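PDB 5LKB: glutathione S-transferase omega-like 2 from Saccharomyces cerevisiae, which acts as a glutathione-dependent thiol transferase and dehydroascorbate reductase, and reacts with glutathionyl-(hydro)quinones. Local coordinates for residues H50-T55 with E176-L181; A57-T62 with K195-V200; Q303-N308 with T351-L356; D298-Q303 with H341-Y346. All blocks are in the same frame, centred on the assembly; numbering follows the deposited sequence.

Contact 1 lies deepest, joining two helices of the thioredoxin-like domain through methyl groups with no hydrogen bond between them. Contact 2 touches it and takes up the end of the same helix, 47-58, where a bent lysine grips the backbone of 195-200; being nearer the surface, it is partly solvated. Contacts 3 and 4 belong to the helical C-terminal domain and share Gln303. Contact 4 packs helix 285-304 on helix 339-349, mixing aliphatic and tyrosine packing close to the nucleophile Cys46. Contact 3 follows the end of helix 285-304 outward to the dimer interface, where two ordered waters do much of the polar joining.

Contact 1: H50-T55 with E176-L181; sequences HRTLIT and EIIRIL
Ile178 presses its CG2 methyl against Arg51, Thr52 and Thr55, and this is the tight part of the contact. Ile178 CG2 lies 3.5 Å from Thr55 OG1 and 3.7 Å from Arg51 O. A beta-branched residue suits the place because CG2 leaves the backbone early and fits where the axes of 50-55 and 176-181 come within 9.1 Å and run nearly parallel (10°). Thr55 serves both helices: with chi1 at -59°, OG1 turns back to donate to Arg51 O (2.9 Å), which accepts Thr55 N from the opposite face of its plane, while CG2 reaches Leu181 CB at 3.7 Å. An alanine at this position is likely to open a gap beside Leu181 and leave Arg51 O with one donor fewer. One turn earlier, Thr52 CG2 meets Ile177 CG2 at 3.6 Å. The looser side is that of Arg51, whose side chain touches Ile178 through CB alone; its extended chain carries the guanidinium onward to a weak bond with Ser174, a glutathione-binding residue. In this thioredoxin-like domain, Thr52 also rests on Leu40 and Val42 of strand 38-42, while Thr55 and Ile178 touch helix 285-304 through Ile288 and Glu285.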
loop_
_atom_site.group_PDB
_atom_site.type_symbol
_atom_site.label_atom_id
_atom_site.label_comp_id
_atom_site.label_asym_id
_atom_site.label_seq_id
_atom_site.Cartn_x
_atom_site.Cartn_y
_atom_site.Cartn_z
ATOM N N HIS A 50 10.739 1.575 20.769
ATOM C CA HIS A 50 10.712 3.000 20.547
ATOM C C HIS A 50 10.093 3.718 21.753
ATOM O O HIS A 50 10.488 4.799 22.087
ATOM C CB HIS A 50 10.001 3.299 19.207
ATOM C CG HIS A 50 10.163 4.699 18.696
ATOM N ND1 HIS A 50 9.592 5.111 17.489
ATOM C CD2 HIS A 50 10.883 5.743 19.161
ATOM C CE1 HIS A 50 9.947 6.360 17.269
ATOM N NE2 HIS A 50 10.738 6.764 18.262
ATOM N N ARG A 51 9.088 3.122 22.399
ATOM C CA ARG A 51 8.477 3.739 23.568
ATOM C C ARG A 51 9.526 4.061 24.584
ATOM O O ARG A 51 9.473 5.123 25.186
ATOM C CB ARG A 51 7.485 2.786 24.229
ATOM C CG ARG A 51 6.282 2.291 23.376
ATOM C CD ARG A 51 5.657 1.143 24.123
ATOM N NE ARG A 51 4.290 0.885 23.694
ATOM C CZ ARG A 51 3.477 0.048 24.311
ATOM N NH1 ARG A 51 3.911 -0.579 25.416
ATOM N NH2 ARG A 51 2.253 -0.123 23.860
ATOM N N THR A 52 10.469 3.152 24.757
ATOM C CA THR A 52 11.464 3.317 25.812
ATOM C C THR A 52 12.494 4.373 25.451
ATOM O O THR A 52 13.005 5.049 26.352
ATOM C CB THR A 52 12.116 1.977 26.169
ATOM O OG1 THR A 52 13.006 1.495 25.180
ATOM C CG2 THR A 52 11.099 0.903 26.435
ATOM N N LEU A 53 12.846 4.521 24.160
ATOM C CA LEU A 53 13.771 5.563 23.748
ATOM C C LEU A 53 13.163 6.939 23.969
ATOM O O LEU A 53 13.840 7.843 24.475
ATOM C CB LEU A 53 14.138 5.405 22.300
ATOM C CG LEU A 53 14.964 4.223 21.921
ATOM C CD1 LEU A 53 15.206 4.232 20.386
ATOM C CD2 LEU A 53 16.310 4.166 22.627
ATOM N N ILE A 54 11.897 7.123 23.610
ATOM C CA ILE A 54 11.231 8.400 23.784
ATOM C C ILE A 54 11.211 8.760 25.279
ATOM O O ILE A 54 11.511 9.890 25.685
ATOM C CB ILE A 54 9.807 8.387 23.196
ATOM C CG1 ILE A 54 9.896 8.227 21.662
ATOM C CG2 ILE A 54 9.063 9.656 23.536
ATOM C CD1 ILE A 54 8.642 7.692 21.045
ATOM N N THR A 55 10.834 7.792 26.100
ATOM C CA THR A 55 10.693 8.032 27.531
ATOM C C THR A 55 12.051 8.293 28.169
ATOM O O THR A 55 12.178 9.211 28.994
ATOM C CB THR A 55 9.986 6.837 28.169
ATOM O OG1 THR A 55 8.687 6.626 27.575
ATOM C CG2 THR A 55 9.708 7.101 29.652
ATOM N N GLU A 176 6.152 -1.681 30.958
ATOM C CA GLU A 176 6.644 -1.578 32.344
ATOM C C GLU A 176 7.955 -0.815 32.347
ATOM O O GLU A 176 8.212 -0.023 33.255
ATOM C CB GLU A 176 6.814 -2.965 32.941
ATOM C CG GLU A 176 5.443 -3.585 33.269
ATOM C CD GLU A 176 5.493 -5.066 33.627
ATOM O OE1 GLU A 176 6.553 -5.714 33.556
ATOM O OE2 GLU A 176 4.430 -5.633 33.962
ATOM N N ILE A 177 8.816 -1.053 31.349
ATOM C CA ILE A 177 10.056 -0.256 31.285
ATOM C C ILE A 177 9.741 1.235 31.300
ATOM O O ILE A 177 10.407 2.017 31.982
ATOM C CB ILE A 177 10.917 -0.665 30.072
ATOM C CG1 ILE A 177 11.437 -2.095 30.208
ATOM C CG2 ILE A 177 12.073 0.328 29.818
ATOM C CD1 ILE A 177 11.968 -2.693 28.866
ATOM N N ILE A 178 8.724 1.683 30.555
ATOM C CA ILE A 178 8.437 3.114 30.554
ATOM C C ILE A 178 7.887 3.612 31.901
ATOM O O ILE A 178 8.027 4.797 32.225
ATOM C CB ILE A 178 7.552 3.476 29.326
ATOM C CG1 ILE A 178 6.168 2.821 29.431
ATOM C CG2 ILE A 178 8.317 3.185 28.058
ATOM C CD1 ILE A 178 5.289 3.094 28.157
ATOM N N ARG A 179 7.269 2.724 32.681
ATOM C CA ARG A 179 6.866 3.086 34.034
ATOM C C ARG A 179 8.095 3.184 34.920
ATOM O O ARG A 179 8.219 4.122 35.723
ATOM C CB ARG A 179 5.874 2.042 34.552
ATOM C CG ARG A 179 4.462 2.127 33.965
ATOM C CD ARG A 179 3.754 3.447 34.259
ATOM N NE ARG A 179 2.536 3.643 33.447
ATOM C CZ ARG A 179 1.326 3.224 33.753
ATOM N NH1 ARG A 179 1.114 2.566 34.915
ATOM N NH2 ARG A 179 0.304 3.470 32.939
ATOM N N ILE A 180 9.041 2.261 34.756
ATOM C CA ILE A 180 10.287 2.370 35.538
ATOM C C ILE A 180 10.980 3.695 35.253
ATOM O O ILE A 180 11.386 4.430 36.176
ATOM C CB ILE A 180 11.191 1.163 35.273
ATOM C CG1 ILE A 180 10.537 -0.141 35.713
ATOM C CG2 ILE A 180 12.575 1.307 35.978
ATOM C CD1 ILE A 180 11.316 -1.420 35.292
ATOM N N LEU A 181 11.146 4.035 33.962
ATOM C CA LEU A 181 11.844 5.262 33.614
ATOM C C LEU A 181 11.121 6.452 34.141
ATOM O O LEU A 181 11.758 7.422 34.501
ATOM C CB LEU A 181 11.936 5.345 32.078
ATOM C CG LEU A 181 12.789 4.250 31.439
ATOM C CD1 LEU A 181 12.691 4.322 29.942
ATOM C CD2 LEU A 181 14.272 4.242 31.822
#

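Contact 2: A57-T62 with K195-V200; sequences ALKGLT and KKTDLV
Lys59 curls its chain over Thr197 to place NZ on the backbone oxygen Thr197 O, 2.8 Å away. The curl comes from bends at chi2 (-63°), chi3 (-82°) and chi4, which shorten the reach and bring the ammonium down onto the carbonyl. NZ approaches the carbonyl slightly tilted from its plane, and also bonds His194 O. A lysine suits this spot because carbonyls at the end of helix 192-196 would probably welcome a positive charge. Thr197 runs past Lys59 in the opposite direction. Its CG2, anti to the backbone N, faces Lys59 CD at 4.1 Å; OG1 is thereby turned to the other side, where it makes a weak bond to Asp193 O and meets a water, 3.2 Å away. That water donates to Leu58 O at 2.9 Å. On the apolar flank, Leu58 CD1 and Leu199 CD2 touch at 4.1 Å, side chains at about a right angle. Within 195-200, Asp198 OD1 accepts from Val200 N in an Asx turn. Helix 47-58 closes in a Schellman motif (Leu61 N to Arg56 O, Gly60 N to Ala57 O): Gly60, at positive phi, lets the chain turn off, and Lys59 ties this helix end to the segment after helix 192-196.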
loop_
_atom_site.group_PDB
_atom_site.type_symbol
_atom_site.label_atom_id
_atom_site.label_comp_id
_atom_site.label_asym_id
_atom_site.label_seq_id
_atom_site.Cartn_x
_atom_site.Cartn_y
_atom_site.Cartn_z
ATOM N N ALA A 57 14.562 9.745 26.759
ATOM C CA ALA A 57 14.918 11.128 26.459
ATOM C C ALA A 57 14.113 12.121 27.288
ATOM O O ALA A 57 14.692 13.069 27.855
ATOM C CB ALA A 57 14.715 11.408 24.973
ATOM N N LEU A 58 12.798 11.961 27.352
ATOM C CA LEU A 58 11.910 12.928 27.987
ATOM C C LEU A 58 12.228 13.020 29.475
ATOM O O LEU A 58 12.102 14.084 30.093
ATOM C CB LEU A 58 10.441 12.526 27.798
ATOM C CG LEU A 58 9.841 12.761 26.391
ATOM C CD1 LEU A 58 8.431 12.180 26.318
ATOM C CD2 LEU A 58 9.753 14.197 26.027
ATOM N N LYS A 59 12.626 11.903 30.064
ATOM C CA LYS A 59 12.918 11.902 31.494
ATOM C C LYS A 59 14.376 12.222 31.781
ATOM O O LYS A 59 14.781 12.163 32.964
ATOM C CB LYS A 59 12.492 10.572 32.113
ATOM C CG LYS A 59 10.945 10.403 32.268
ATOM C CD LYS A 59 10.336 11.411 33.209
ATOM C CE LYS A 59 10.519 10.941 34.635
ATOM N NZ LYS A 59 10.673 12.120 35.612
ATOM N N GLY A 60 15.173 12.570 30.759
ATOM C CA GLY A 60 16.539 13.026 30.995
ATOM C C GLY A 60 17.517 11.981 31.457
ATOM O O GLY A 60 18.399 12.280 32.281
ATOM N N LEU A 61 17.370 10.750 31.007
ATOM C CA LEU A 61 18.106 9.597 31.468
ATOM C C LEU A 61 19.134 9.087 30.468
ATOM O O LEU A 61 19.670 7.989 30.642
ATOM C CB LEU A 61 17.137 8.468 31.879
ATOM C CG LEU A 61 16.147 8.813 32.954
ATOM C CD1 LEU A 61 15.011 7.804 33.055
ATOM C CD2 LEU A 61 16.938 8.896 34.299
ATOM N N THR A 62 19.487 9.863 29.454
ATOM C CA THR A 62 20.391 9.337 28.428
ATOM C C THR A 62 21.809 9.119 28.941
ATOM O O THR A 62 22.485 8.199 28.474
ATOM C CB THR A 62 20.442 10.209 27.163
ATOM O OG1 THR A 62 20.880 11.538 27.473
ATOM C CG2 THR A 62 19.091 10.343 26.535
ATOM N N LYS A 195 13.287 15.661 36.443
ATOM C CA LYS A 195 12.686 15.042 37.619
ATOM C C LYS A 195 11.190 15.341 37.725
ATOM O O LYS A 195 10.388 14.445 38.027
ATOM C CB LYS A 195 13.409 15.583 38.849
ATOM C CG LYS A 195 13.184 14.776 40.076
ATOM C CD LYS A 195 14.149 15.257 41.187
ATOM C CE LYS A 195 13.785 14.731 42.542
ATOM N NZ LYS A 195 14.985 14.792 43.459
ATOM N N LYS A 196 10.799 16.601 37.492
ATOM C CA LYS A 196 9.407 17.022 37.634
ATOM C C LYS A 196 8.524 16.516 36.493
ATOM O O LYS A 196 7.304 16.406 36.668
ATOM C CB LYS A 196 9.308 18.550 37.678
ATOM N N THR A 197 9.091 16.243 35.319
ATOM C CA THR A 197 8.279 15.707 34.241
ATOM C C THR A 197 7.616 14.423 34.729
ATOM O O THR A 197 8.270 13.569 35.332
ATOM C CB THR A 197 9.170 15.425 33.029
ATOM O OG1 THR A 197 9.667 16.656 32.481
ATOM C CG2 THR A 197 8.409 14.771 31.968
ATOM N N ASP A 198 6.302 14.317 34.505
ATOM C CA ASP A 198 5.533 13.139 34.877
ATOM C C ASP A 198 4.620 12.725 33.728
ATOM O O ASP A 198 3.623 13.397 33.436
ATOM C CB ASP A 198 4.703 13.421 36.147
ATOM C CG ASP A 198 4.126 12.162 36.753
ATOM O OD1 ASP A 198 4.143 11.046 36.138
ATOM O OD2 ASP A 198 3.613 12.245 37.915
ATOM N N LEU A 199 4.928 11.586 33.150
ATOM C CA LEU A 199 4.186 11.063 31.995
ATOM C C LEU A 199 2.935 10.296 32.397
ATOM O O LEU A 199 2.116 9.943 31.552
ATOM C CB LEU A 199 5.152 10.235 31.147
ATOM C CG LEU A 199 6.272 11.051 30.501
ATOM C CD1 LEU A 199 7.345 10.161 29.970
ATOM C CD2 LEU A 199 5.758 11.923 29.412
ATOM N N VAL A 200 2.728 10.065 33.684
ATOM C CA VAL A 200 1.566 9.328 34.189
ATOM C C VAL A 200 1.060 10.072 35.437
ATOM O O VAL A 200 1.077 9.526 36.559
ATOM C CB VAL A 200 1.933 7.879 34.496
ATOM C CG1 VAL A 200 0.666 7.106 34.740
ATOM C CG2 VAL A 200 2.716 7.248 33.305
HETATM O O HOH W 1 10.838 16.590 29.524
#

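Contact 3: Q303-N308 with T351-L356; sequences QHFKCN and TRINPL
Ile353 against His304 and Phe305 makes a small buried contact, partly apolar and partly water-bridged, between the end of helix 285-304 and the loop after helix 339-349. Ile353 CG2 sits over a face of His304 in a CH-pi contact, 3.9 Å from the ring centroid, and lies 3.2 Å from His304 O. Ile353 CD1 lies between the two rings, near His304 NE2 and 3.9 Å from Phe305 CE1 at the phenyl edge. His304 can offer that face because its CG stands anti to the backbone N (chi1 -179°), sending the ring toward the loop. Both segments belong to the helical C-terminal domain of the glutathione transferase fold, at a place where the homodimer meets: Gln303 O bonds Gln303 NE2 of the second subunit, and Asn354 packs on Lys306 of that subunit. A water in the plane of the imidazole joins three side chains, 2.8 Å from His304 ND1, donating to Gln303 OE1 at 2.7 Å and accepting from Asn354 ND2 at 2.9 Å. The other imidazole nitrogen, His304 NE2, bonds His350 ND1, and Asn354 ND2 also bonds Ile358 O. A second water accepts from Lys306 NZ and donates to Ile353 O.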
loop_
_atom_site.group_PDB
_atom_site.type_symbol
_atom_site.label_atom_id
_atom_site.label_comp_id
_atom_site.label_asym_id
_atom_site.label_seq_id
_atom_site.Cartn_x
_atom_site.Cartn_y
_atom_site.Cartn_z
ATOM N N GLN A 303 1.098 -0.410 3.468
ATOM C CA GLN A 303 1.469 -1.338 2.405
ATOM C C GLN A 303 1.786 -2.722 2.911
ATOM O O GLN A 303 1.396 -3.732 2.300
ATOM C CB GLN A 303 2.650 -0.793 1.615
ATOM C CG GLN A 303 3.035 -1.502 0.356
ATOM C CD GLN A 303 3.762 -2.803 0.539
ATOM O OE1 GLN A 303 4.546 -2.975 1.468
ATOM N NE2 GLN A 303 3.509 -3.746 -0.354
ATOM N N HIS A 304 2.574 -2.792 3.961
ATOM C CA HIS A 304 3.228 -4.008 4.354
ATOM C C HIS A 304 2.309 -4.863 5.202
ATOM O O HIS A 304 2.297 -6.117 5.049
ATOM C CB HIS A 304 4.480 -3.673 5.156
ATOM C CG HIS A 304 5.261 -4.866 5.601
ATOM N ND1 HIS A 304 6.032 -5.646 4.749
ATOM C CD2 HIS A 304 5.432 -5.366 6.853
ATOM C CE1 HIS A 304 6.596 -6.612 5.472
ATOM N NE2 HIS A 304 6.227 -6.469 6.738
ATOM N N PHE A 305 1.584 -4.262 6.130
ATOM C CA PHE A 305 0.600 -4.984 6.932
ATOM C C PHE A 305 -0.823 -4.852 6.372
ATOM O O PHE A 305 -1.786 -5.329 6.974
ATOM C CB PHE A 305 0.620 -4.524 8.407
ATOM C CG PHE A 305 1.777 -5.075 9.240
ATOM C CD1 PHE A 305 2.656 -6.079 8.763
ATOM C CD2 PHE A 305 1.956 -4.650 10.559
ATOM C CE1 PHE A 305 3.689 -6.649 9.557
ATOM C CE2 PHE A 305 2.937 -5.227 11.359
ATOM C CZ PHE A 305 3.839 -6.208 10.846
ATOM N N LYS A 306 -0.985 -4.267 5.192
ATOM C CA LYS A 306 -2.263 -4.206 4.501
ATOM C C LYS A 306 -3.319 -3.472 5.292
ATOM O O LYS A 306 -4.534 -3.687 5.112
ATOM C CB LYS A 306 -2.747 -5.590 4.006
ATOM C CG LYS A 306 -1.701 -6.372 3.235
ATOM C CD LYS A 306 -2.252 -7.758 2.855
ATOM C CE LYS A 306 -1.217 -8.508 1.987
ATOM N NZ LYS A 306 0.225 -8.728 2.488
ATOM N N CYS A 307 -2.883 -2.473 6.090
ATOM C CA CYS A 307 -3.789 -1.681 6.886
ATOM C C CYS A 307 -4.120 -0.448 6.076
ATOM O O CYS A 307 -3.651 0.655 6.318
ATOM C CB CYS A 307 -3.057 -1.288 8.146
ATOM S SG CYS A 307 -2.928 -2.662 9.379
ATOM N N ASN A 308 -4.987 -0.626 5.057
ATOM C CA ASN A 308 -4.967 0.316 3.940
ATOM C C ASN A 308 -6.326 0.825 3.502
ATOM O O ASN A 308 -6.442 1.307 2.382
ATOM C CB ASN A 308 -4.175 -0.255 2.764
ATOM C CG ASN A 308 -4.928 -1.302 2.000
ATOM O OD1 ASN A 308 -5.822 -1.952 2.522
ATOM N ND2 ASN A 308 -4.541 -1.473 0.723
ATOM N N THR A 351 9.522 -12.474 5.339
ATOM C CA THR A 351 9.534 -13.185 4.061
ATOM C C THR A 351 8.179 -13.708 3.645
ATOM O O THR A 351 7.952 -13.886 2.440
ATOM C CB THR A 351 10.482 -14.398 4.182
ATOM O OG1 THR A 351 11.704 -13.975 4.805
ATOM C CG2 THR A 351 10.781 -14.968 2.820
ATOM N N ARG A 352 7.292 -14.007 4.588
ATOM C CA ARG A 352 5.972 -14.510 4.231
ATOM C C ARG A 352 5.002 -13.412 3.842
ATOM O O ARG A 352 3.889 -13.703 3.377
ATOM C CB ARG A 352 5.383 -15.352 5.348
ATOM C CG ARG A 352 6.240 -16.590 5.663
ATOM C CD ARG A 352 5.385 -17.695 6.307
ATOM N NE ARG A 352 5.003 -17.309 7.649
ATOM C CZ ARG A 352 5.835 -17.324 8.693
ATOM N NH1 ARG A 352 7.095 -17.713 8.530
ATOM N NH2 ARG A 352 5.421 -16.952 9.909
ATOM N N ILE A 353 5.429 -12.162 3.952
ATOM C CA ILE A 353 4.693 -11.009 3.453
ATOM C C ILE A 353 5.328 -10.458 2.184
ATOM O O ILE A 353 4.638 -10.158 1.208
ATOM C CB ILE A 353 4.612 -9.926 4.550
ATOM C CG1 ILE A 353 3.751 -10.373 5.726
ATOM C CG2 ILE A 353 4.021 -8.620 3.965
ATOM C CD1 ILE A 353 3.912 -9.481 6.931
ATOM N N ASN A 354 6.633 -10.286 2.192
ATOM C CA ASN A 354 7.365 -9.624 1.110
ATOM C C ASN A 354 8.454 -10.603 0.726
ATOM O O ASN A 354 9.569 -10.523 1.248
ATOM C CB ASN A 354 7.908 -8.274 1.587
ATOM C CG ASN A 354 8.563 -7.440 0.497
ATOM O OD1 ASN A 354 9.257 -7.954 -0.400
ATOM N ND2 ASN A 354 8.331 -6.125 0.548
ATOM N N PRO A 355 8.166 -11.547 -0.186
ATOM C CA PRO A 355 9.101 -12.670 -0.373
ATOM C C PRO A 355 10.418 -12.280 -0.976
ATOM O O PRO A 355 11.445 -12.902 -0.660
ATOM C CB PRO A 355 8.365 -13.653 -1.282
ATOM C CG PRO A 355 6.983 -13.235 -1.338
ATOM C CD PRO A 355 6.893 -11.749 -0.881
ATOM N N LEU A 356 10.459 -11.247 -1.798
ATOM C CA LEU A 356 11.698 -10.831 -2.423
ATOM C C LEU A 356 12.425 -9.744 -1.645
ATOM O O LEU A 356 13.511 -9.320 -2.040
ATOM C CB LEU A 356 11.418 -10.349 -3.835
ATOM C CG LEU A 356 10.650 -11.323 -4.703
ATOM C CD1 LEU A 356 10.671 -10.842 -6.142
ATOM C CD2 LEU A 356 11.220 -12.746 -4.564
HETATM O O HOH W 2 6.108 -5.130 2.048
HETATM O O HOH W 3 1.979 -9.779 0.608
#

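Contact 4: D298-Q303 with H341-Y346; sequences DPVYVQ and HIKLHY
Val300 occupies the apolar centre, its two methyls dividing between different partners on helix 339-349. CG1, anti to the backbone N (chi1 167°), lies over one face of Tyr346 in a CH-pi contact, 4.0 Å from the ring centroid. CG2 turns instead to Ile342 CG2, 3.7 Å away, and to Lys343 CA at 3.8 Å. Valine is short enough to fit where the axes of 298-303 and 341-346 come within 9.3 Å, their directions 28° apart. The opposite face of Tyr346 carries His345 CD2, so the ring is clamped between aliphatic and imidazole carbon. Here two helices of the all-helical C-terminal domain of glutathione transferases pack together, and the Tyr346 side chain lies about 6 Å from that of the nucleophile Cys46, with Pro47 touching both Tyr301 and Tyr346. Tyr301 turns an edge toward the face of Tyr346 in an offset edge-to-face pair, the planes at 87°. Their hydroxyls meet too, with Tyr301 OH and Tyr346 OH 2.8 Å apart; Tyr346 OH is bonded as well to Tyr224 OH, which makes it the middle of a chain of three phenols. A phenylalanine in place of Tyr346 would keep the ring but would probably leave the hydroxyls of Tyr301 and Tyr224 without the partner they share. At the polar edge, Lys343 bends at chi3 and chi4 to bring NZ toward the backbone oxygen of Pro299, making a weak bond to Pro299 O at 3.4 Å. A water reinforces it, accepting from Lys343 NZ at 2.9 Å and donating to Pro299 O, while Pro360 O is the stronger partner of the ammonium.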
loop_
_atom_site.group_PDB
_atom_site.type_symbol
_atom_site.label_atom_id
_atom_site.label_comp_id
_atom_site.label_asym_id
_atom_site.label_seq_id
_atom_site.Cartn_x
_atom_site.Cartn_y
_atom_site.Cartn_z
ATOM N N ASP A 298 1.898 5.116 8.010
ATOM C CA ASP A 298 1.995 5.383 6.577
ATOM C C ASP A 298 3.269 4.822 5.970
ATOM O O ASP A 298 3.206 4.292 4.846
ATOM C CB ASP A 298 1.820 6.878 6.268
ATOM C CG ASP A 298 0.430 7.388 6.584
ATOM O OD1 ASP A 298 -0.438 6.564 6.944
ATOM O OD2 ASP A 298 0.172 8.606 6.425
ATOM N N PRO A 299 4.428 4.906 6.617
ATOM C CA PRO A 299 5.649 4.352 6.004
ATOM C C PRO A 299 5.657 2.848 5.807
ATOM O O PRO A 299 6.353 2.364 4.901
ATOM C CB PRO A 299 6.750 4.810 6.984
ATOM C CG PRO A 299 6.245 6.056 7.541
ATOM C CD PRO A 299 4.757 5.817 7.728
ATOM N N VAL A 300 4.997 2.080 6.693
ATOM C CA VAL A 300 5.024 0.610 6.673
ATOM C C VAL A 300 3.641 -0.028 6.766
ATOM O O VAL A 300 3.306 -0.918 5.981
ATOM C CB VAL A 300 5.916 0.066 7.819
ATOM C CG1 VAL A 300 5.676 -1.444 7.977
ATOM C CG2 VAL A 300 7.358 0.407 7.482
ATOM N N TYR A 301 2.846 0.294 7.771
ATOM C CA TYR A 301 1.713 -0.568 8.069
ATOM C C TYR A 301 0.670 -0.589 6.929
ATOM O O TYR A 301 0.023 -1.611 6.706
ATOM C CB TYR A 301 1.061 -0.205 9.380
ATOM C CG TYR A 301 1.983 -0.383 10.584
ATOM C CD1 TYR A 301 2.937 -1.409 10.656
ATOM C CD2 TYR A 301 1.873 0.476 11.645
ATOM C CE1 TYR A 301 3.747 -1.570 11.806
ATOM C CE2 TYR A 301 2.648 0.318 12.782
ATOM C CZ TYR A 301 3.573 -0.698 12.832
ATOM O OH TYR A 301 4.389 -0.883 13.940
ATOM N N VAL A 302 0.486 0.527 6.230
ATOM C CA VAL A 302 -0.448 0.588 5.101
ATOM C C VAL A 302 -0.101 -0.458 4.024
ATOM O O VAL A 302 -0.920 -1.340 3.717
ATOM C CB VAL A 302 -0.503 2.003 4.517
ATOM C CG1 VAL A 302 -1.287 2.025 3.193
ATOM C CG2 VAL A 302 -1.195 2.934 5.468
ATOM N N GLN A 303 1.098 -0.410 3.468
ATOM C CA GLN A 303 1.469 -1.338 2.405
ATOM C C GLN A 303 1.786 -2.722 2.911
ATOM O O GLN A 303 1.396 -3.732 2.300
ATOM C CB GLN A 303 2.650 -0.793 1.615
ATOM C CG GLN A 303 3.035 -1.502 0.356
ATOM C CD GLN A 303 3.762 -2.803 0.539
ATOM O OE1 GLN A 303 4.546 -2.975 1.468
ATOM N NE2 GLN A 303 3.509 -3.746 -0.354
ATOM N N HIS A 341 15.536 2.414 9.410
ATOM C CA HIS A 341 15.414 1.188 10.191
ATOM C C HIS A 341 13.985 0.657 10.158
ATOM O O HIS A 341 13.773 -0.554 10.039
ATOM C CB HIS A 341 15.828 1.416 11.649
ATOM C CG HIS A 341 17.310 1.374 11.873
ATOM N ND1 HIS A 341 17.909 0.502 12.766
ATOM C CD2 HIS A 341 18.306 2.074 11.288
ATOM C CE1 HIS A 341 19.216 0.653 12.689
ATOM N NE2 HIS A 341 19.485 1.610 11.819
ATOM N N ILE A 342 13.002 1.548 10.302
ATOM C CA ILE A 342 11.598 1.158 10.269
ATOM C C ILE A 342 11.262 0.434 8.960
ATOM O O ILE A 342 10.756 -0.684 8.948
ATOM C CB ILE A 342 10.698 2.372 10.499
ATOM C CG1 ILE A 342 10.787 2.844 11.963
ATOM C CG2 ILE A 342 9.264 2.125 10.104
ATOM C CD1 ILE A 342 10.237 4.210 12.200
ATOM N N LYS A 343 11.503 1.105 7.828
ATOM C CA LYS A 343 11.095 0.506 6.566
ATOM C C LYS A 343 11.871 -0.740 6.224
ATOM O O LYS A 343 11.284 -1.739 5.716
ATOM C CB LYS A 343 11.205 1.537 5.422
ATOM C CG LYS A 343 10.150 2.652 5.548
ATOM C CD LYS A 343 10.384 3.803 4.570
ATOM C CE LYS A 343 10.208 3.423 3.123
ATOM N NZ LYS A 343 8.808 3.405 2.808
ATOM N N LEU A 344 13.185 -0.699 6.435
ATOM C CA LEU A 344 14.009 -1.865 6.132
ATOM C C LEU A 344 13.655 -3.050 7.017
ATOM O O LEU A 344 13.512 -4.172 6.540
ATOM C CB LEU A 344 15.499 -1.517 6.259
ATOM C CG LEU A 344 16.087 -0.589 5.193
ATOM C CD1 LEU A 344 17.443 -0.113 5.680
ATOM C CD2 LEU A 344 16.191 -1.391 3.874
ATOM N N HIS A 345 13.482 -2.824 8.323
ATOM C CA HIS A 345 13.191 -3.969 9.195
ATOM C C HIS A 345 12.010 -4.774 8.680
ATOM O O HIS A 345 12.087 -6.003 8.499
ATOM C CB HIS A 345 12.889 -3.521 10.628
ATOM C CG HIS A 345 12.272 -4.612 11.422
ATOM N ND1 HIS A 345 12.977 -5.753 11.722
ATOM C CD2 HIS A 345 11.003 -4.806 11.871
ATOM C CE1 HIS A 345 12.162 -6.619 12.305
ATOM N NE2 HIS A 345 10.962 -6.069 12.415
ATOM N N TYR A 346 10.865 -4.104 8.518
ATOM C CA TYR A 346 9.657 -4.841 8.243
ATOM C C TYR A 346 9.728 -5.494 6.876
ATOM O O TYR A 346 9.417 -6.670 6.727
ATOM C CB TYR A 346 8.462 -3.904 8.327
ATOM C CG TYR A 346 8.007 -3.535 9.767
ATOM C CD1 TYR A 346 8.546 -2.442 10.437
ATOM C CD2 TYR A 346 6.991 -4.240 10.390
ATOM C CE1 TYR A 346 8.101 -2.100 11.667
ATOM C CE2 TYR A 346 6.552 -3.924 11.656
ATOM C CZ TYR A 346 7.118 -2.860 12.297
ATOM O OH TYR A 346 6.696 -2.422 13.527
HETATM O O HOH W 4 8.514 0.615 3.487
#